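PDB 6VJR: vinylacetyl-CoA Delta-isomerase from Nitrosopumilus maritimus SCM1, which probably dehydrates 4-hydroxybutyryl-CoA and isomerises vinylacetyl-CoA with the help of a [4Fe-4S] cluster and FAD, and tolerates oxygen. Local coordinates for residues R100-D105 and E283-Y288; A106-H111 and S352-N357; H289-V294 and A342-G347. All blocks are in the same frame, centred on the assembly; numbering follows the deposited sequence.

Contact 1 of 3, residues R100-D105 and E283-Y288. With SF4 (iron/sulfur cluster), chain E.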
loop_
_atom_site.group_PDB
_atom_site.type_symbol
_atom_site.label_atom_id
_atom_site.label_comp_id
_atom_site.label_asym_id
_atom_site.label_seq_id
_atom_site.Cartn_x
_atom_site.Cartn_y
_atom_site.Cartn_z
ATOM N N ARG A 100 16.238 1.023 27.869
ATOM C CA ARG A 100 16.679 2.190 28.643
ATOM C C ARG A 100 16.322 3.544 27.959
ATOM O O ARG A 100 16.535 4.633 28.538
ATOM C CB ARG A 100 18.189 1.963 28.748
ATOM C CG ARG A 100 18.842 2.426 30.031
ATOM C CD ARG A 100 20.244 1.900 30.251
ATOM N NE ARG A 100 20.899 2.818 31.181
ATOM C CZ ARG A 100 22.154 2.776 31.491
ATOM N NH1 ARG A 100 22.948 1.915 30.905
ATOM N NH2 ARG A 100 22.631 3.637 32.403
ATOM N N CYS A 101 15.781 3.494 26.733
ATOM C CA CYS A 101 15.405 4.688 25.970
ATOM C C CYS A 101 14.293 5.429 26.715
ATOM O O CYS A 101 14.228 6.646 26.656
ATOM C CB CYS A 101 14.917 4.376 24.546
ATOM S SG CYS A 101 16.070 3.304 23.654
ATOM N N VAL A 102 13.329 4.704 27.324
ATOM C CA VAL A 102 12.161 5.360 27.912
ATOM C C VAL A 102 12.577 6.368 28.985
ATOM O O VAL A 102 12.123 7.533 29.030
ATOM C CB VAL A 102 11.172 4.330 28.487
ATOM C CG1 VAL A 102 9.842 4.990 28.740
ATOM C CG2 VAL A 102 10.990 3.143 27.575
ATOM N N GLY A 103 13.494 5.926 29.851
ATOM C CA GLY A 103 13.980 6.784 30.934
ATOM C C GLY A 103 14.767 7.985 30.411
ATOM O O GLY A 103 14.683 9.095 30.960
ATOM N N MET A 104 15.555 7.764 29.348
ATOM C CA MET A 104 16.303 8.849 28.724
ATOM C C MET A 104 15.369 9.928 28.182
ATOM O O MET A 104 15.532 11.106 28.493
ATOM C CB MET A 104 17.172 8.292 27.596
ATOM C CG MET A 104 17.972 9.301 26.842
ATOM S SD MET A 104 18.899 8.536 25.487
ATOM C CE MET A 104 17.562 8.105 24.390
ATOM N N ASP A 105 14.285 9.497 27.503
ATOM C CA ASP A 105 13.314 10.431 26.944
ATOM C C ASP A 105 12.511 11.122 28.060
ATOM O O ASP A 105 12.188 12.314 27.968
ATOM C CB ASP A 105 12.513 9.662 25.904
ATOM C CG ASP A 105 13.319 9.215 24.673
ATOM O OD1 ASP A 105 14.333 9.893 24.326
ATOM O OD2 ASP A 105 12.903 8.235 23.999
ATOM N N GLU A 283 3.498 15.758 25.638
ATOM C CA GLU A 283 3.923 16.212 24.321
ATOM C C GLU A 283 5.423 16.057 24.141
ATOM O O GLU A 283 5.885 15.559 23.126
ATOM C CB GLU A 283 3.514 17.658 24.077
ATOM C CG GLU A 283 3.869 18.177 22.693
ATOM C CD GLU A 283 3.196 19.510 22.354
ATOM O OE1 GLU A 283 2.798 19.742 21.200
ATOM O OE2 GLU A 283 2.995 20.320 23.260
ATOM N N ARG A 284 6.193 16.543 25.115
ATOM C CA ARG A 284 7.624 16.476 24.964
ATOM C C ARG A 284 8.212 15.085 25.120
ATOM O O ARG A 284 9.122 14.727 24.373
ATOM C CB ARG A 284 8.261 17.510 25.879
ATOM C CG ARG A 284 7.851 18.931 25.538
ATOM C CD ARG A 284 8.624 19.941 26.312
ATOM N NE ARG A 284 8.101 21.258 25.968
ATOM C CZ ARG A 284 8.415 22.368 26.569
ATOM N NH1 ARG A 284 9.325 22.349 27.507
ATOM N NH2 ARG A 284 7.834 23.493 26.207
ATOM N N PHE A 285 7.684 14.286 26.043
ATOM C CA PHE A 285 8.108 12.906 26.177
ATOM C C PHE A 285 7.868 12.155 24.873
ATOM O O PHE A 285 8.773 11.478 24.336
ATOM C CB PHE A 285 7.411 12.200 27.327
ATOM C CG PHE A 285 7.655 10.713 27.299
ATOM C CD1 PHE A 285 8.898 10.200 27.608
ATOM C CD2 PHE A 285 6.705 9.874 26.737
ATOM C CE1 PHE A 285 9.124 8.848 27.567
ATOM C CE2 PHE A 285 6.935 8.510 26.649
ATOM C CZ PHE A 285 8.151 7.995 27.037
ATOM N N THR A 286 6.644 12.277 24.370
ATOM C CA THR A 286 6.306 11.608 23.125
ATOM C C THR A 286 7.098 12.153 21.938
ATOM O O THR A 286 7.401 11.397 21.010
ATOM C CB THR A 286 4.803 11.549 22.835
ATOM O OG1 THR A 286 4.256 12.864 22.710
ATOM C CG2 THR A 286 4.079 10.726 23.886
ATOM N N CYS A 287 7.403 13.440 21.924
ATOM C CA CYS A 287 8.235 14.010 20.878
ATOM C C CYS A 287 9.565 13.256 20.812
ATOM O O CYS A 287 9.983 12.837 19.734
ATOM C CB CYS A 287 8.461 15.484 21.182
ATOM S SG CYS A 287 9.447 16.362 19.953
ATOM N N TYR A 288 10.274 13.147 21.944
ATOM C CA TYR A 288 11.509 12.390 21.941
ATOM C C TYR A 288 11.273 10.940 21.551
ATOM O O TYR A 288 12.000 10.348 20.726
ATOM C CB TYR A 288 12.186 12.424 23.305
ATOM C CG TYR A 288 12.815 13.751 23.727
ATOM C CD1 TYR A 288 13.915 14.284 23.084
ATOM C CD2 TYR A 288 12.230 14.513 24.728
ATOM C CE1 TYR A 288 14.459 15.480 23.482
ATOM C CE2 TYR A 288 12.784 15.701 25.154
ATOM C CZ TYR A 288 13.856 16.235 24.474
ATOM O OH TYR A 288 14.412 17.422 24.889
HETATM FE FE1 SF4 E . 11.495 1.724 22.957
HETATM FE FE2 SF4 E . 13.100 0.423 21.144
HETATM FE FE3 SF4 E . 12.914 -0.488 23.573
HETATM FE FE4 SF4 E . 14.370 1.715 23.101
HETATM S S1 SF4 E . 14.861 -0.372 22.453
HETATM S S2 SF4 E . 12.805 1.418 24.830
HETATM S S3 SF4 E . 13.024 2.719 21.483
HETATM S S4 SF4 E . 11.165 -0.307 22.126
#
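Asp105 lays its carboxylate almost parallel to the Tyr288 ring, the two planes 10° apart, yet the carboxylate meets the tyrosine at its CB. OD1 of Asp105 sits 3.5 Å from CB of Tyr288. This is a helix-helix packing contact beside the [4Fe-4S] cluster, in a protein of the 4-hydroxyphenylacetate 3-hydroxylase family. The helical segments 101-105 and 283-288 run at 134° to each other, their axes 9.6 Å apart. No hydrogen bond joins the two segments. Phe285 fills the other half of the contact. Its CG is anti to the backbone N (chi1 169°), which brings the ring edge to helix 101-121. The backbone O of Val102 lies in the ring plane, 3.6 Å from CE1 of Phe285. CG1 of Val102 packs on CZ of Phe285 at 3.8 Å. The polar ends are held by other partners. OD2 of Asp105 takes hydrogen bonds from the side chains of His289 and Ser292, and OH of Tyr288 bonds to the backbone O of Tyr355. Val102 also touches FAD. Its CG2 branch is 3.7 Å from cluster sulfur S2, and one residue earlier SG of Cys101 binds cluster iron FE4 at 2.4 Å.

Contact 2 of 3, residues A106-H111 and S352-N357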
loop_
_atom_site.group_PDB
_atom_site.type_symbol
_atom_site.label_atom_id
_atom_site.label_comp_id
_atom_site.label_asym_id
_atom_site.label_seq_id
_atom_site.Cartn_x
_atom_site.Cartn_y
_atom_site.Cartn_z
ATOM N N ALA A 106 12.156 10.368 29.102
ATOM C CA ALA A 106 11.484 10.934 30.264
ATOM C C ALA A 106 12.336 12.038 30.895
ATOM O O ALA A 106 11.814 13.120 31.169
ATOM C CB ALA A 106 11.178 9.842 31.282
ATOM N N MET A 107 13.632 11.781 31.081
ATOM C CA MET A 107 14.504 12.745 31.763
ATOM C C MET A 107 14.659 14.012 30.923
ATOM O O MET A 107 14.656 15.130 31.436
ATOM C CB MET A 107 15.851 12.130 32.141
ATOM C CG MET A 107 15.613 11.124 33.260
ATOM S SD MET A 107 16.993 10.818 34.335
ATOM C CE MET A 107 17.901 9.966 33.060
ATOM N N ASN A 108 14.854 13.814 29.617
ATOM C CA ASN A 108 15.015 14.936 28.711
ATOM C C ASN A 108 13.750 15.813 28.734
ATOM O O ASN A 108 13.832 17.024 28.773
ATOM C CB ASN A 108 15.471 14.452 27.343
ATOM C CG ASN A 108 16.984 14.291 27.298
ATOM O OD1 ASN A 108 17.719 15.207 26.928
ATOM N ND2 ASN A 108 17.473 13.135 27.706
ATOM N N SER A 109 12.574 15.191 28.675
ATOM C CA SER A 109 11.320 15.926 28.690
ATOM C C SER A 109 11.070 16.629 30.028
ATOM O O SER A 109 10.564 17.764 30.086
ATOM C CB SER A 109 10.178 15.002 28.261
ATOM O OG SER A 109 9.933 13.926 29.159
ATOM N N LEU A 110 11.415 15.959 31.128
ATOM C CA LEU A 110 11.274 16.577 32.447
ATOM C C LEU A 110 12.199 17.760 32.636
ATOM O O LEU A 110 11.830 18.693 33.338
ATOM C CB LEU A 110 11.492 15.556 33.537
ATOM C CG LEU A 110 10.324 14.622 33.775
ATOM C CD1 LEU A 110 10.786 13.425 34.580
ATOM C CD2 LEU A 110 9.156 15.346 34.454
ATOM N N HIS A 111 13.371 17.739 32.000
ATOM C CA HIS A 111 14.313 18.823 32.214
ATOM C C HIS A 111 13.690 20.155 31.784
ATOM O O HIS A 111 13.685 21.130 32.542
ATOM C CB HIS A 111 15.604 18.533 31.453
ATOM C CG HIS A 111 16.703 19.479 31.732
ATOM N ND1 HIS A 111 16.757 20.717 31.136
ATOM C CD2 HIS A 111 17.791 19.391 32.540
ATOM C CE1 HIS A 111 17.878 21.337 31.554
ATOM N NE2 HIS A 111 18.517 20.558 32.409
ATOM N N SER A 352 15.198 25.667 29.249
ATOM C CA SER A 352 16.074 25.078 30.266
ATOM C C SER A 352 17.498 24.778 29.785
ATOM O O SER A 352 18.363 24.466 30.605
ATOM C CB SER A 352 15.456 23.803 30.782
ATOM O OG SER A 352 15.450 22.796 29.787
ATOM N N GLY A 353 17.708 24.770 28.457
ATOM C CA GLY A 353 18.991 24.457 27.857
ATOM C C GLY A 353 19.013 23.131 27.105
ATOM O O GLY A 353 19.899 22.926 26.267
ATOM N N VAL A 354 18.087 22.222 27.442
ATOM C CA VAL A 354 17.994 20.951 26.737
ATOM C C VAL A 354 17.518 21.200 25.301
ATOM O O VAL A 354 16.740 22.103 25.049
ATOM C CB VAL A 354 17.084 19.929 27.460
ATOM C CG1 VAL A 354 15.628 20.368 27.490
ATOM C CG2 VAL A 354 17.188 18.532 26.891
ATOM N N TYR A 355 17.981 20.374 24.365
ATOM C CA TYR A 355 17.501 20.355 22.987
ATOM C C TYR A 355 16.333 19.371 22.859
ATOM O O TYR A 355 16.364 18.266 23.425
ATOM C CB TYR A 355 18.619 20.018 21.995
ATOM C CG TYR A 355 19.419 21.243 21.599
ATOM C CD1 TYR A 355 20.132 21.976 22.543
ATOM C CD2 TYR A 355 19.421 21.703 20.287
ATOM C CE1 TYR A 355 20.791 23.139 22.185
ATOM C CE2 TYR A 355 20.075 22.858 19.922
ATOM C CZ TYR A 355 20.762 23.579 20.878
ATOM O OH TYR A 355 21.432 24.721 20.559
ATOM N N LEU A 356 15.301 19.807 22.139
ATOM C CA LEU A 356 14.144 18.987 21.772
ATOM C C LEU A 356 14.152 18.763 20.268
ATOM O O LEU A 356 14.297 19.696 19.484
ATOM C CB LEU A 356 12.893 19.743 22.231
ATOM C CG LEU A 356 11.550 19.064 21.941
ATOM C CD1 LEU A 356 11.399 17.815 22.795
ATOM C CD2 LEU A 356 10.409 19.987 22.179
ATOM N N ASN A 357 13.969 17.515 19.844
ATOM C CA ASN A 357 13.891 17.182 18.443
ATOM C C ASN A 357 12.604 17.744 17.828
ATOM O O ASN A 357 11.670 18.162 18.508
ATOM C CB ASN A 357 13.939 15.665 18.268
ATOM C CG ASN A 357 12.820 15.013 19.031
ATOM O OD1 ASN A 357 12.756 15.048 20.262
ATOM N ND2 ASN A 357 11.904 14.419 18.299
#
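The first torsions of His111 and Ser352 bring their polar atoms together. In His111, CG is anti to the backbone N (chi1 -173°), and the ring reaches out from the helix. In Ser352, OG is tucked between its own backbone N and carbonyl carbon (chi1 68°), turned to the histidine. ND1 of His111 and OG of Ser352 are hydrogen-bonded at 2.8 Å. Either atom could be the donor. The angle at the hydrogen is 141°, so the bond is clearly bent. OG approaches the edge of the imidazole, near its plane. The backbone O of Ser352 also comes close to the ring, 3.3 Å from CE1 of His111. The contact joins helix 101-121 to the turn of a two-stranded antiparallel hairpin, strands 348-349 and 355-356. It is structural packing, with the side chain of Asn108 about 13 Å from the [4Fe-4S] cluster at the nearest atoms. Gly353 makes the turn with positive phi. Val354 follows, its CB directed at the helix. CB of Val354 is 3.8 Å from ND1 of His111. CG2 of Val354 touches OD1 of Asn108 at 3.4 Å. That oxygen accepts a hydrogen bond from the backbone N of Ala74, while ND2 of Asn108 bonds to the backbone O of Met104 and His72. On the helix 125-139 side, the ring of His111 packs edge-to-face with His126.

Contact 3 of 3, residues H289-V294 and A342-G347. With FE (Fe (III) ion), chain I; SF4 (iron/sulfur cluster), chain E.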
loop_
_atom_site.group_PDB
_atom_site.type_symbol
_atom_site.label_atom_id
_atom_site.label_comp_id
_atom_site.label_asym_id
_atom_site.label_seq_id
_atom_site.Cartn_x
_atom_site.Cartn_y
_atom_site.Cartn_z
ATOM N N HIS A 289 10.328 10.321 22.255
ATOM C CA HIS A 289 10.224 8.876 22.176
ATOM C C HIS A 289 9.768 8.400 20.788
ATOM O O HIS A 289 10.229 7.347 20.335
ATOM C CB HIS A 289 9.377 8.300 23.294
ATOM C CG HIS A 289 9.676 6.857 23.521
ATOM N ND1 HIS A 289 10.905 6.372 23.907
ATOM C CD2 HIS A 289 8.896 5.775 23.328
ATOM C CE1 HIS A 289 10.828 5.025 23.931
ATOM N NE2 HIS A 289 9.606 4.645 23.583
ATOM N N ARG A 290 8.946 9.194 20.104
ATOM C CA ARG A 290 8.445 8.840 18.776
ATOM C C ARG A 290 9.584 8.751 17.757
ATOM O O ARG A 290 9.457 8.065 16.762
ATOM C CB ARG A 290 7.321 9.789 18.362
ATOM C CG ARG A 290 6.028 9.384 19.054
ATOM C CD ARG A 290 4.856 10.264 18.795
ATOM N NE ARG A 290 3.711 9.824 19.588
ATOM C CZ ARG A 290 2.698 10.601 19.926
ATOM N NH1 ARG A 290 2.525 11.759 19.335
ATOM N NH2 ARG A 290 1.893 10.232 20.884
ATOM N N ARG A 291 10.748 9.369 18.015
ATOM C CA ARG A 291 11.881 9.128 17.131
ATOM C C ARG A 291 13.024 8.318 17.761
ATOM O O ARG A 291 14.016 8.025 17.073
ATOM C CB ARG A 291 12.380 10.359 16.402
ATOM C CG ARG A 291 12.752 11.569 17.200
ATOM C CD ARG A 291 14.194 11.588 17.755
ATOM N NE ARG A 291 14.308 10.949 19.062
ATOM C CZ ARG A 291 15.354 11.126 19.908
ATOM N NH1 ARG A 291 16.467 11.787 19.537
ATOM N NH2 ARG A 291 15.291 10.597 21.110
ATOM N N SER A 292 12.844 7.840 18.999
ATOM C CA SER A 292 13.669 6.774 19.538
ATOM C C SER A 292 13.447 5.459 18.811
ATOM O O SER A 292 14.291 4.549 18.912
ATOM C CB SER A 292 13.497 6.682 21.051
ATOM O OG SER A 292 14.155 7.812 21.641
ATOM N N TYR A 293 12.338 5.385 18.056
ATOM C CA TYR A 293 12.013 4.207 17.242
ATOM C C TYR A 293 13.001 3.956 16.107
ATOM O O TYR A 293 12.881 2.953 15.420
ATOM C CB TYR A 293 10.556 4.179 16.737
ATOM C CG TYR A 293 9.655 3.947 17.927
ATOM C CD1 TYR A 293 9.351 2.657 18.337
ATOM C CD2 TYR A 293 9.164 5.003 18.661
ATOM C CE1 TYR A 293 8.651 2.407 19.491
ATOM C CE2 TYR A 293 8.452 4.781 19.824
ATOM C CZ TYR A 293 8.245 3.488 20.258
ATOM O OH TYR A 293 7.651 3.272 21.435
ATOM N N VAL A 294 14.031 4.790 15.955
ATOM C CA VAL A 294 15.220 4.404 15.209
ATOM C C VAL A 294 15.790 3.066 15.710
ATOM O O VAL A 294 16.414 2.315 14.955
ATOM C CB VAL A 294 16.242 5.528 15.278
ATOM C CG1 VAL A 294 17.645 5.087 14.877
ATOM C CG2 VAL A 294 15.766 6.686 14.439
ATOM N N ALA A 342 16.356 12.912 10.914
ATOM C CA ALA A 342 15.970 14.241 10.471
ATOM C C ALA A 342 15.361 15.011 11.654
ATOM O O ALA A 342 15.646 16.168 11.859
ATOM C CB ALA A 342 14.962 14.156 9.332
ATOM N N SER A 343 14.494 14.361 12.427
ATOM C CA SER A 343 13.884 14.959 13.602
ATOM C C SER A 343 14.971 15.451 14.550
ATOM O O SER A 343 14.924 16.573 15.062
ATOM C CB SER A 343 12.937 14.002 14.280
ATOM O OG SER A 343 12.336 14.600 15.433
ATOM N N SER A 344 15.944 14.580 14.813
ATOM C CA SER A 344 17.019 14.899 15.746
ATOM C C SER A 344 17.889 16.022 15.203
ATOM O O SER A 344 18.227 16.965 15.947
ATOM C CB SER A 344 17.781 13.663 16.019
ATOM O OG SER A 344 17.076 12.673 16.733
ATOM N N HIS A 345 18.280 15.941 13.931
ATOM C CA HIS A 345 19.093 16.971 13.288
ATOM C C HIS A 345 18.444 18.346 13.332
ATOM O O HIS A 345 19.168 19.330 13.406
ATOM C CB HIS A 345 19.422 16.625 11.825
ATOM C CG HIS A 345 20.641 15.778 11.632
ATOM N ND1 HIS A 345 21.904 16.253 11.902
ATOM C CD2 HIS A 345 20.794 14.528 11.201
ATOM C CE1 HIS A 345 22.798 15.314 11.577
ATOM N NE2 HIS A 345 22.133 14.262 11.132
ATOM N N GLN A 346 17.094 18.381 13.290
ATOM C CA GLN A 346 16.296 19.608 13.270
ATOM C C GLN A 346 15.932 20.077 14.688
ATOM O O GLN A 346 15.089 20.973 14.836
ATOM C CB GLN A 346 15.076 19.371 12.377
ATOM C CG GLN A 346 15.475 19.309 10.912
ATOM C CD GLN A 346 16.022 20.605 10.349
ATOM O OE1 GLN A 346 17.159 20.693 9.862
ATOM N NE2 GLN A 346 15.175 21.631 10.365
ATOM N N GLY A 347 16.592 19.540 15.718
ATOM C CA GLY A 347 16.292 19.888 17.108
ATOM C C GLY A 347 16.620 21.339 17.479
ATOM O O GLY A 347 17.428 21.998 16.837
HETATM FE FE FE I . 8.613 2.661 23.073
HETATM FE FE1 SF4 E . 11.495 1.724 22.957
HETATM FE FE2 SF4 E . 13.100 0.423 21.144
HETATM FE FE3 SF4 E . 12.914 -0.488 23.573
HETATM FE FE4 SF4 E . 14.370 1.715 23.101
HETATM S S1 SF4 E . 14.861 -0.372 22.453
HETATM S S2 SF4 E . 12.805 1.418 24.830
HETATM S S3 SF4 E . 13.024 2.719 21.483
HETATM S S4 SF4 E . 11.165 -0.307 22.126
#
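Arg291 reaches Ser344 with a folded side chain. CG lies between the backbone N and the carbonyl carbon (chi1 55°), and the chain bends again at chi2 (85°) and chi3 (-88°). This curls the guanidinium back beside its own helix and turns NH1 to helix 320-345. NH1 of Arg291 gives a nearly straight hydrogen bond to OG of Ser344, 3.0 Å long. The hydroxyl lies in the guanidinium plane, at its edge. CD of Arg291 is also close to this hydroxyl, 3.2 Å from OG of Ser344. Further back, CG of Arg291 packs against OG of Ser343 at 3.5 Å. Several bonds hold the guanidinium in place. NH1 also bonds to OE1 of Gln83, and NE to the backbone O of Tyr288. NH2 makes a weak bond to OG of Ser292. The two serine hydroxyls have partners of their own: OG of Ser344 bonds to Asn84, and OG of Ser343 to the backbone O of Asp358. Past Ser344, His345 stacks on His345 of the second subunit. His289 and Tyr293 do not touch 342-347. The backbone O of Ser292 lies 3.4 Å from cluster sulfur S3. NE2 of His289 binds the iron(III) ion at 2.3 Å. OH of Tyr293 binds this iron at 2.0 Å. Together with Glu443 they form a His-Tyr-Glu iron site next to the [4Fe-4S] cluster.

The three contacts form one buried group. Centres of contacts 1 and 2 are about 9 Å apart, 1 and 3 about 10 Å, and 2 and 3 about 13 Å. Contacts 1 and 2 share helix 101-121, and contacts 1 and 3 share helix 278-292. Along the chain, contact 1 closes before contact 3 opens. Contact 2 crosses contact 1 and encloses contact 3. Both contact 1 and contact 2 join the N-terminal family region to the C-terminal one, while contact 3 lies within the latter. Asn357 of contact 2 bridges the others, its ND2 bonded to Cys287 and Ser343. The shared helices link the [4Fe-4S] cluster and iron site to the hairpin; segment 342-347 of contact 3 also reaches the second subunit.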